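SsfX3 (Streptomyces sp. SF2575, PDB 3SKV) probably transfers a salicylyl group in a tetracycline biosynthetic pathway, acting as an acyltransferase built on a GDSL/SGNH hydrolase fold. Local coordinates at residues S49-D54 with A62-A67; V98-V103 with L163-A168; E117-D122 with V133-D138. The protein carries 1 engineered substitution. All blocks are in the same frame, centred on the assembly; numbering follows the deposited sequence.

In the fold
All three contacts lie in the N-terminal domain. Contact 2 is the most buried, half of its touching residues being shielded from solvent: it zips together the two middle strands of a four-stranded antiparallel sheet, with hydrophobic side chains on one face and a salt bridge on the other. Contacts 1 and 3 are both surface contacts. Contact 3, about 10 Å from contact 2 centre to centre, lies at the open end of a hairpin in a second sheet; it combines three backbone bonds with aliphatic packing, and its chain touches strand 96-103. In contact 1, about 15 Å from contact 2 between centres, a serine hydroxyl and a histidine ring replace strand pairing and tie a loop to a small hairpin.

Contact 1: residues S49-D54 with A62-A67; sequences SLQDRD and APHEDA
With chi1 60°, between the backbone N and the carbonyl carbon, Ser-49 OG is turned to Ala-62 O and the edge of the His-64 imidazole; the same rotation at His-64 (chi1 66°) lays the ring back against strand 49-53, where Gln-51 CB covers its face. Ser-49 OG donates a hydrogen bond to Ala-62 O at 2.9 Å, arriving tilted from the carbonyl plane. The same OG lies in the imidazole plane, 3.2 Å from His-64 CD2. Serine suits this place because its short hydroxyl reaches a backbone carbonyl without pushing the ring away. Gln-51 CB stands 3.9 Å from the centroid of the His-64 ring, a CH-pi contact almost straight above its centre. Gln-51 CG lies 3.8 Å from His-64 ND1, and Gln-51 OE1 makes a weak hydrogen bond with Trp-60 NE1. Against the opposite face, toward the rim, lies Glu-65 OE1. A flat imidazole suits the site: it offers a face to Gln-51 and an edge to Ser-49, and it also meets the ring of Trp-60, planes at about 45°. Replacing His-64 by an alanine is likely to strip the flat surface from the Gln-51 methylenes and open a gap beside Ser-49. The arrangement is that of an antiparallel beta hairpin, strands 49-53 and 56-60, whose outgoing chain curls back through a short 3-10 segment to pack on the hairpin's first strand.

Contact 2: residues V98-V103 with L163-A168; sequences VRYEAV and LQFRLA
Backbone hydrogen bonding joins Glu-101 to Arg-166 and Val-103 to Gln-164, the two hydrogen-bonded pairs of an antiparallel ladder. Arg-166 N reaches Glu-101 O at 2.9 Å, and Val-103 N reaches Gln-164 O at 2.8 Å; each pair also has its return bond. Ala-168 N adds a bond to Arg-99 O where the second strand turns a corner. These are the middle strands of a four-stranded antiparallel sheet, flanked by strands 33-35 and 141-145, consistent with the jelly-roll fold of the N-terminal domain.

Apolar packing fills the face bearing Tyr-100, Ala-102, Phe-165 and Leu-167. A chi1 of -175°, which sets CG opposite the backbone N, carries the Phe-165 ring across to strand 96-103, and its CZ comes within 3.5 Å of Tyr-100 CB. The two rings lie nearly parallel, at 10°, but slid apart with little overlap. Small Ala-102 fits between larger neighbours, its CB 3.9 Å from Leu-163 CD2. On the other face the Val-103 CG2 methyl packs obliquely on the Arg-166 guanidinium, and Trp-56 touches Glu-101 and Arg-166.

Polar side-chain bonds are few. Glu-101 and Arg-166 run side by side in a salt bridge, OE1 to NH1 at 3.0 Å; with carboxylate and guanidinium planes 77° apart, one oxygen meets one nitrogen instead of a flat two-pronged pairing. A hydrogen bond to Lys-136 N satisfies Tyr-100 OH at the far end of its apolar-packed ring.

Contact 3: residues E117-D122 with V133-D138; sequences EPALLD and VELKLD
Ala-119 O receives the shortest bond between the segments, from Leu-135 N at 2.7 Å and almost perfectly straight, 176° at the hydrogen. The same oxygen is approached by the CA-H of Glu-134, so two neighbouring residues of the second segment share one carbonyl. Two residues further on, Leu-121 and Val-133 form a hydrogen-bonded antiparallel pair, with Val-133 N to Leu-121 O at 2.8 Å and Leu-121 N to Val-133 O at 3.0 Å. Between these bonds Leu-120 faces Glu-134 as a non-hydrogen-bonded pair, and the CA-H of Leu-120 points at Val-133 O.

This is the open end of a beta hairpin, strands 120-125 and 128-134, in the N-terminal domain; strand 120-125 also pairs with strand 153-158. Past Leu-135 the second chain leaves the ladder and crosses toward the neighbouring sheet, where Asp-138 N bonds to Ala-102 O.

Side chains divide between the faces. On the side of Leu-121 and Val-133, aliphatic residues suit a surface turned toward Leu-143 of strand 141-145. Leu-135, with CG anti to its carbonyl carbon (chi1 -62°), brings CD2 alongside the first strand, 4.0 Å from Leu-121 CB. Its CB rests 3.8 Å from Ala-119 CB, an approach that a methyl group permits, and Leu-137 CD2 reaches the same methyl at 3.9 Å. The other face carries Leu-120 and Glu-134, which lie side by side and point the same way, Leu-120 CD2 touching Glu-134 CG at 3.7 Å. Only the methylene part of the glutamate takes part in this packing, while its carboxylate extends beyond the leucine, which fits a residue at the protein surface.

Contact 1: residues S49-D54 with A62-A67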
loop_
_atom_site.group_PDB
_atom_site.type_symbol
_atom_site.label_atom_id
_atom_site.label_comp_id
_atom_site.label_asym_id
_atom_site.label_seq_id
_atom_site.Cartn_x
_atom_site.Cartn_y
_atom_site.Cartn_z
ATOM N N SER A 49 2.373 -2.026 -13.035
ATOM C CA SER A 49 3.168 -2.400 -14.199
ATOM C C SER A 49 4.529 -2.896 -13.770
ATOM O O SER A 49 4.920 -2.682 -12.617
ATOM C CB SER A 49 3.283 -1.257 -15.206
ATOM O OG SER A 49 3.901 -0.133 -14.623
ATOM N N LEU A 50 5.232 -3.600 -14.683
ATOM C CA LEU A 50 6.584 -4.098 -14.454
ATOM C C LEU A 50 7.500 -3.467 -15.479
ATOM O O LEU A 50 7.229 -3.565 -16.669
ATOM C CB LEU A 50 6.647 -5.643 -14.490
ATOM C CG LEU A 50 5.576 -6.376 -13.677
ATOM C CD1 LEU A 50 5.358 -7.770 -14.196
ATOM C CD2 LEU A 50 5.884 -6.365 -12.184
ATOM N N GLN A 51 8.531 -2.751 -15.020
ATOM C CA GLN A 51 9.499 -2.049 -15.882
ATOM C C GLN A 51 10.757 -2.879 -16.053
ATOM O O GLN A 51 11.424 -3.213 -15.086
ATOM C CB GLN A 51 9.859 -0.666 -15.308
ATOM C CG GLN A 51 10.813 0.119 -16.194
ATOM C CD GLN A 51 11.285 1.403 -15.569
ATOM O OE1 GLN A 51 11.885 1.422 -14.487
ATOM N NE2 GLN A 51 11.047 2.507 -16.257
ATOM N N ASP A 52 11.118 -3.094 -17.304
ATOM C CA ASP A 52 12.281 -3.850 -17.769
ATOM C C ASP A 52 13.363 -2.842 -18.099
ATOM O O ASP A 52 13.227 -2.095 -19.064
ATOM C CB ASP A 52 11.850 -4.681 -19.013
ATOM C CG ASP A 52 12.922 -5.325 -19.878
ATOM O OD1 ASP A 52 13.857 -4.610 -20.298
ATOM O OD2 ASP A 52 12.725 -6.498 -20.291
ATOM N N ARG A 53 14.420 -2.790 -17.293
ATOM C CA ARG A 53 15.512 -1.871 -17.564
ATOM C C ARG A 53 16.837 -2.556 -17.442
ATOM O O ARG A 53 17.347 -2.746 -16.336
ATOM C CB ARG A 53 15.419 -0.591 -16.703
ATOM C CG ARG A 53 16.454 0.486 -17.068
ATOM C CD ARG A 53 16.279 1.781 -16.288
ATOM N NE ARG A 53 17.564 2.420 -15.971
ATOM C CZ ARG A 53 18.186 3.309 -16.744
ATOM N NH1 ARG A 53 17.661 3.673 -17.908
ATOM N NH2 ARG A 53 19.342 3.838 -16.360
ATOM N N ASP A 54 17.397 -2.941 -18.595
ATOM C CA ASP A 54 18.734 -3.541 -18.742
ATOM C C ASP A 54 19.010 -4.759 -17.851
ATOM O O ASP A 54 20.005 -4.787 -17.153
ATOM C CB ASP A 54 19.818 -2.449 -18.593
ATOM C CG ASP A 54 19.723 -1.334 -19.624
ATOM O OD1 ASP A 54 19.576 -1.651 -20.840
ATOM O OD2 ASP A 54 19.811 -0.150 -19.227
ATOM N N ALA A 62 2.003 2.368 -10.615
ATOM C CA ALA A 62 1.364 3.216 -11.623
ATOM C C ALA A 62 1.946 2.801 -12.998
ATOM O O ALA A 62 2.990 2.146 -12.988
ATOM C CB ALA A 62 1.653 4.678 -11.345
ATOM N N PRO A 63 1.313 3.107 -14.173
ATOM C CA PRO A 63 1.903 2.673 -15.472
ATOM C C PRO A 63 3.211 3.417 -15.710
ATOM O O PRO A 63 3.149 4.616 -15.908
ATOM C CB PRO A 63 0.837 3.065 -16.508
ATOM C CG PRO A 63 -0.381 3.349 -15.730
ATOM C CD PRO A 63 0.042 3.824 -14.382
ATOM N N HIS A 64 4.373 2.739 -15.636
ATOM C CA HIS A 64 5.700 3.350 -15.715
ATOM C C HIS A 64 5.947 4.250 -16.913
ATOM O O HIS A 64 6.637 5.258 -16.784
ATOM C CB HIS A 64 6.828 2.303 -15.549
ATOM C CG HIS A 64 6.906 1.314 -16.670
ATOM N ND1 HIS A 64 7.705 1.546 -17.776
ATOM C CD2 HIS A 64 6.265 0.129 -16.827
ATOM C CE1 HIS A 64 7.534 0.497 -18.568
ATOM N NE2 HIS A 64 6.671 -0.385 -18.038
ATOM N N GLU A 65 5.389 3.882 -18.069
ATOM C CA GLU A 65 5.480 4.629 -19.336
ATOM C C GLU A 65 4.783 6.013 -19.262
ATOM O O GLU A 65 5.192 6.942 -19.954
ATOM C CB GLU A 65 4.954 3.774 -20.517
ATOM C CG GLU A 65 3.513 3.267 -20.375
ATOM C CD GLU A 65 3.267 2.004 -19.554
ATOM O OE1 GLU A 65 3.442 2.050 -18.316
ATOM O OE2 GLU A 65 2.860 0.978 -20.146
ATOM N N ASP A 66 3.793 6.157 -18.365
ATOM C CA ASP A 66 3.007 7.372 -18.157
ATOM C C ASP A 66 3.284 8.045 -16.825
ATOM O O ASP A 66 2.477 8.867 -16.416
ATOM C CB ASP A 66 1.498 7.030 -18.215
ATOM C CG ASP A 66 0.997 6.394 -19.490
ATOM O OD1 ASP A 66 1.540 6.720 -20.572
ATOM O OD2 ASP A 66 0.019 5.626 -19.416
ATOM N N ALA A 67 4.390 7.699 -16.131
ATOM C CA ALA A 67 4.695 8.244 -14.795
ATOM C C ALA A 67 4.628 9.779 -14.689
ATOM O O ALA A 67 4.167 10.323 -13.670
ATOM C CB ALA A 67 6.043 7.740 -14.317
#

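Contact 2: residues V98-V103 with L163-A168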
loop_
_atom_site.group_PDB
_atom_site.type_symbol
_atom_site.label_atom_id
_atom_site.label_comp_id
_atom_site.label_asym_id
_atom_site.label_seq_id
_atom_site.Cartn_x
_atom_site.Cartn_y
_atom_site.Cartn_z
ATOM N N VAL A 98 17.557 -14.364 -4.305
ATOM C CA VAL A 98 17.113 -13.264 -5.160
ATOM C C VAL A 98 18.268 -12.285 -5.347
ATOM O O VAL A 98 18.865 -11.848 -4.366
ATOM C CB VAL A 98 15.854 -12.528 -4.634
ATOM C CG1 VAL A 98 15.450 -11.394 -5.582
ATOM C CG2 VAL A 98 14.688 -13.482 -4.436
ATOM N N ARG A 99 18.591 -11.971 -6.612
ATOM C CA ARG A 99 19.576 -10.977 -6.994
ATOM C C ARG A 99 18.782 -9.661 -7.143
ATOM O O ARG A 99 17.853 -9.564 -7.956
ATOM C CB ARG A 99 20.315 -11.365 -8.276
ATOM C CG ARG A 99 21.463 -10.425 -8.536
ATOM C CD ARG A 99 22.308 -10.910 -9.670
ATOM N NE ARG A 99 23.139 -9.818 -10.168
ATOM C CZ ARG A 99 23.533 -9.707 -11.424
ATOM N NH1 ARG A 99 23.195 -10.631 -12.317
ATOM N NH2 ARG A 99 24.267 -8.672 -11.804
ATOM N N TYR A 100 19.124 -8.679 -6.310
ATOM C CA TYR A 100 18.377 -7.442 -6.223
ATOM C C TYR A 100 19.239 -6.196 -6.098
ATOM O O TYR A 100 20.459 -6.250 -5.898
ATOM C CB TYR A 100 17.425 -7.531 -4.990
ATOM C CG TYR A 100 18.152 -7.413 -3.661
ATOM C CD1 TYR A 100 18.757 -8.517 -3.076
ATOM C CD2 TYR A 100 18.266 -6.184 -3.007
ATOM C CE1 TYR A 100 19.455 -8.407 -1.871
ATOM C CE2 TYR A 100 18.953 -6.064 -1.796
ATOM C CZ TYR A 100 19.552 -7.178 -1.234
ATOM O OH TYR A 100 20.235 -7.068 -0.038
ATOM N N GLU A 101 18.548 -5.059 -6.129
ATOM C CA GLU A 101 19.090 -3.726 -5.922
ATOM C C GLU A 101 17.958 -2.941 -5.272
ATOM O O GLU A 101 16.833 -2.942 -5.790
ATOM C CB GLU A 101 19.545 -3.087 -7.237
ATOM C CG GLU A 101 20.380 -1.831 -6.997
ATOM C CD GLU A 101 20.666 -0.942 -8.192
ATOM O OE1 GLU A 101 20.019 -1.123 -9.253
ATOM O OE2 GLU A 101 21.528 -0.043 -8.055
ATOM N N ALA A 102 18.230 -2.354 -4.092
ATOM C CA ALA A 102 17.242 -1.562 -3.346
ATOM C C ALA A 102 17.709 -0.117 -3.263
ATOM O O ALA A 102 18.802 0.160 -2.755
ATOM C CB ALA A 102 17.000 -2.148 -1.962
ATOM N N VAL A 103 16.918 0.790 -3.845
ATOM C CA VAL A 103 17.273 2.211 -3.877
ATOM C C VAL A 103 16.358 3.012 -2.949
ATOM O O VAL A 103 15.134 3.049 -3.148
ATOM C CB VAL A 103 17.300 2.811 -5.313
ATOM C CG1 VAL A 103 17.921 4.189 -5.307
ATOM C CG2 VAL A 103 18.044 1.916 -6.285
ATOM N N LEU A 163 11.174 1.885 -0.287
ATOM C CA LEU A 163 12.276 1.722 -1.208
ATOM C C LEU A 163 11.829 1.301 -2.587
ATOM O O LEU A 163 10.825 0.610 -2.735
ATOM C CB LEU A 163 13.106 0.547 -0.662
ATOM C CG LEU A 163 14.399 0.750 0.146
ATOM C CD1 LEU A 163 14.283 1.804 1.219
ATOM C CD2 LEU A 163 14.780 -0.549 0.804
ATOM N N GLN A 164 12.661 1.590 -3.583
ATOM C CA GLN A 164 12.484 1.068 -4.934
ATOM C C GLN A 164 13.272 -0.258 -4.930
ATOM O O GLN A 164 14.420 -0.292 -4.499
ATOM C CB GLN A 164 13.046 2.026 -5.985
ATOM C CG GLN A 164 12.255 3.310 -6.103
ATOM C CD GLN A 164 12.858 4.257 -7.116
ATOM O OE1 GLN A 164 13.424 3.861 -8.145
ATOM N NE2 GLN A 164 12.677 5.539 -6.885
ATOM N N PHE A 165 12.643 -1.340 -5.320
ATOM C CA PHE A 165 13.273 -2.668 -5.308
ATOM C C PHE A 165 13.251 -3.262 -6.714
ATOM O O PHE A 165 12.183 -3.347 -7.306
ATOM C CB PHE A 165 12.514 -3.587 -4.336
ATOM C CG PHE A 165 13.117 -4.961 -4.130
ATOM C CD1 PHE A 165 14.039 -5.188 -3.107
ATOM C CD2 PHE A 165 12.704 -6.041 -4.907
ATOM C CE1 PHE A 165 14.562 -6.457 -2.893
ATOM C CE2 PHE A 165 13.238 -7.311 -4.704
ATOM C CZ PHE A 165 14.148 -7.520 -3.685
ATOM N N ARG A 166 14.417 -3.649 -7.251
ATOM C CA ARG A 166 14.540 -4.235 -8.599
ATOM C C ARG A 166 15.094 -5.645 -8.467
ATOM O O ARG A 166 15.848 -5.902 -7.533
ATOM C CB ARG A 166 15.455 -3.378 -9.525
ATOM C CG ARG A 166 15.222 -1.885 -9.374
ATOM C CD ARG A 166 15.645 -1.030 -10.539
ATOM N NE ARG A 166 15.514 0.389 -10.186
ATOM C CZ ARG A 166 16.528 1.193 -9.869
ATOM N NH1 ARG A 166 17.771 0.730 -9.849
ATOM N NH2 ARG A 166 16.304 2.467 -9.574
ATOM N N LEU A 167 14.736 -6.564 -9.374
ATOM C CA LEU A 167 15.247 -7.951 -9.339
ATOM C C LEU A 167 15.928 -8.236 -10.650
ATOM O O LEU A 167 15.453 -7.811 -11.708
ATOM C CB LEU A 167 14.155 -9.037 -9.251
ATOM C CG LEU A 167 13.040 -9.029 -8.251
ATOM C CD1 LEU A 167 11.924 -8.009 -8.658
ATOM C CD2 LEU A 167 12.437 -10.446 -8.168
ATOM N N ALA A 168 16.890 -9.132 -10.609
ATOM C CA ALA A 168 17.573 -9.596 -11.814
ATOM C C ALA A 168 17.440 -11.123 -11.968
ATOM O O ALA A 168 17.460 -11.630 -13.086
ATOM C CB ALA A 168 19.040 -9.187 -11.773
#

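Contact 3: residues E117-D122 with V133-D138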
loop_
_atom_site.group_PDB
_atom_site.type_symbol
_atom_site.label_atom_id
_atom_site.label_comp_id
_atom_site.label_asym_id
_atom_site.label_seq_id
_atom_site.Cartn_x
_atom_site.Cartn_y
_atom_site.Cartn_z
ATOM N N GLU A 117 15.627 3.797 9.498
ATOM C CA GLU A 117 14.614 3.040 8.754
ATOM C C GLU A 117 15.169 1.715 8.136
ATOM O O GLU A 117 15.599 1.718 6.975
ATOM C CB GLU A 117 13.868 3.930 7.721
ATOM C CG GLU A 117 14.748 4.876 6.901
ATOM C CD GLU A 117 14.087 5.718 5.815
ATOM O OE1 GLU A 117 12.948 5.396 5.402
ATOM O OE2 GLU A 117 14.732 6.688 5.352
ATOM N N PRO A 118 15.174 0.578 8.899
ATOM C CA PRO A 118 15.723 -0.688 8.354
ATOM C C PRO A 118 15.012 -1.242 7.117
ATOM O O PRO A 118 13.776 -1.317 7.079
ATOM C CB PRO A 118 15.629 -1.662 9.538
ATOM C CG PRO A 118 14.550 -1.092 10.414
ATOM C CD PRO A 118 14.715 0.399 10.294
ATOM N N ALA A 119 15.808 -1.619 6.103
ATOM C CA ALA A 119 15.313 -2.164 4.835
ATOM C C ALA A 119 15.008 -3.657 4.995
ATOM O O ALA A 119 15.920 -4.490 5.028
ATOM C CB ALA A 119 16.338 -1.934 3.740
ATOM N N LEU A 120 13.716 -3.982 5.155
ATOM C CA LEU A 120 13.278 -5.363 5.361
ATOM C C LEU A 120 12.449 -5.906 4.209
ATOM O O LEU A 120 11.755 -5.162 3.526
ATOM C CB LEU A 120 12.538 -5.553 6.708
ATOM C CG LEU A 120 13.262 -5.102 8.010
ATOM C CD1 LEU A 120 12.291 -5.056 9.174
ATOM C CD2 LEU A 120 14.488 -5.996 8.336
ATOM N N LEU A 121 12.554 -7.210 4.006
ATOM C CA LEU A 121 11.875 -8.005 3.011
ATOM C C LEU A 121 11.323 -9.169 3.827
ATOM O O LEU A 121 12.049 -9.783 4.617
ATOM C CB LEU A 121 12.928 -8.478 1.967
ATOM C CG LEU A 121 12.617 -9.437 0.764
ATOM C CD1 LEU A 121 11.921 -10.714 1.139
ATOM C CD2 LEU A 121 12.114 -8.735 -0.448
ATOM N N ASP A 122 10.026 -9.442 3.673
ATOM C CA ASP A 122 9.403 -10.552 4.373
ATOM C C ASP A 122 9.212 -11.711 3.444
ATOM O O ASP A 122 8.858 -11.521 2.277
ATOM C CB ASP A 122 8.064 -10.150 4.995
ATOM C CG ASP A 122 8.184 -9.384 6.305
ATOM O OD1 ASP A 122 9.318 -9.282 6.836
ATOM O OD2 ASP A 122 7.141 -8.892 6.809
ATOM N N VAL A 133 14.190 -10.497 6.247
ATOM C CA VAL A 133 15.538 -10.371 5.680
ATOM C C VAL A 133 15.947 -8.902 5.670
ATOM O O VAL A 133 15.182 -8.058 5.203
ATOM C CB VAL A 133 15.580 -10.984 4.237
ATOM C CG1 VAL A 133 16.994 -11.034 3.658
ATOM C CG2 VAL A 133 14.957 -12.373 4.201
ATOM N N GLU A 134 17.169 -8.601 6.153
ATOM C CA GLU A 134 17.684 -7.228 6.146
ATOM C C GLU A 134 18.363 -7.004 4.804
ATOM O O GLU A 134 19.257 -7.772 4.440
ATOM C CB GLU A 134 18.664 -6.968 7.307
ATOM C CG GLU A 134 18.036 -7.073 8.686
ATOM C CD GLU A 134 19.010 -6.961 9.841
ATOM O OE1 GLU A 134 19.855 -7.873 10.001
ATOM O OE2 GLU A 134 18.901 -5.979 10.611
ATOM N N LEU A 135 17.929 -5.983 4.058
ATOM C CA LEU A 135 18.469 -5.693 2.729
ATOM C C LEU A 135 19.688 -4.760 2.708
ATOM O O LEU A 135 19.786 -3.833 3.518
ATOM C CB LEU A 135 17.369 -5.080 1.832
ATOM C CG LEU A 135 16.125 -5.913 1.525
ATOM C CD1 LEU A 135 15.142 -5.085 0.769
ATOM C CD2 LEU A 135 16.455 -7.141 0.711
ATOM N N LYS A 136 20.563 -4.966 1.709
ATOM C CA LYS A 136 21.710 -4.108 1.437
ATOM C C LYS A 136 21.225 -3.006 0.477
ATOM O O LYS A 136 20.538 -3.302 -0.500
ATOM C CB LYS A 136 22.864 -4.922 0.817
ATOM C CG LYS A 136 24.216 -4.343 1.162
ATOM C CD LYS A 136 25.216 -4.396 0.013
ATOM C CE LYS A 136 26.371 -3.424 0.189
ATOM N NZ LYS A 136 25.948 -1.987 0.144
ATOM N N LEU A 137 21.556 -1.746 0.761
ATOM C CA LEU A 137 21.109 -0.614 -0.069
ATOM C C LEU A 137 22.087 -0.199 -1.145
ATOM O O LEU A 137 23.298 -0.308 -0.943
ATOM C CB LEU A 137 20.789 0.624 0.797
ATOM C CG LEU A 137 19.574 0.552 1.703
ATOM C CD1 LEU A 137 19.178 1.931 2.151
ATOM C CD2 LEU A 137 18.400 -0.123 1.013
ATOM N N ASP A 138 21.542 0.345 -2.260
ATOM C CA ASP A 138 22.245 0.918 -3.422
ATOM C C ASP A 138 23.417 0.059 -3.919
ATOM O O ASP A 138 24.539 0.550 -4.134
ATOM C CB ASP A 138 22.673 2.381 -3.138
ATOM C CG ASP A 138 21.570 3.273 -2.575
ATOM O OD1 ASP A 138 20.451 3.279 -3.148
ATOM O OD2 ASP A 138 21.831 3.979 -1.575
#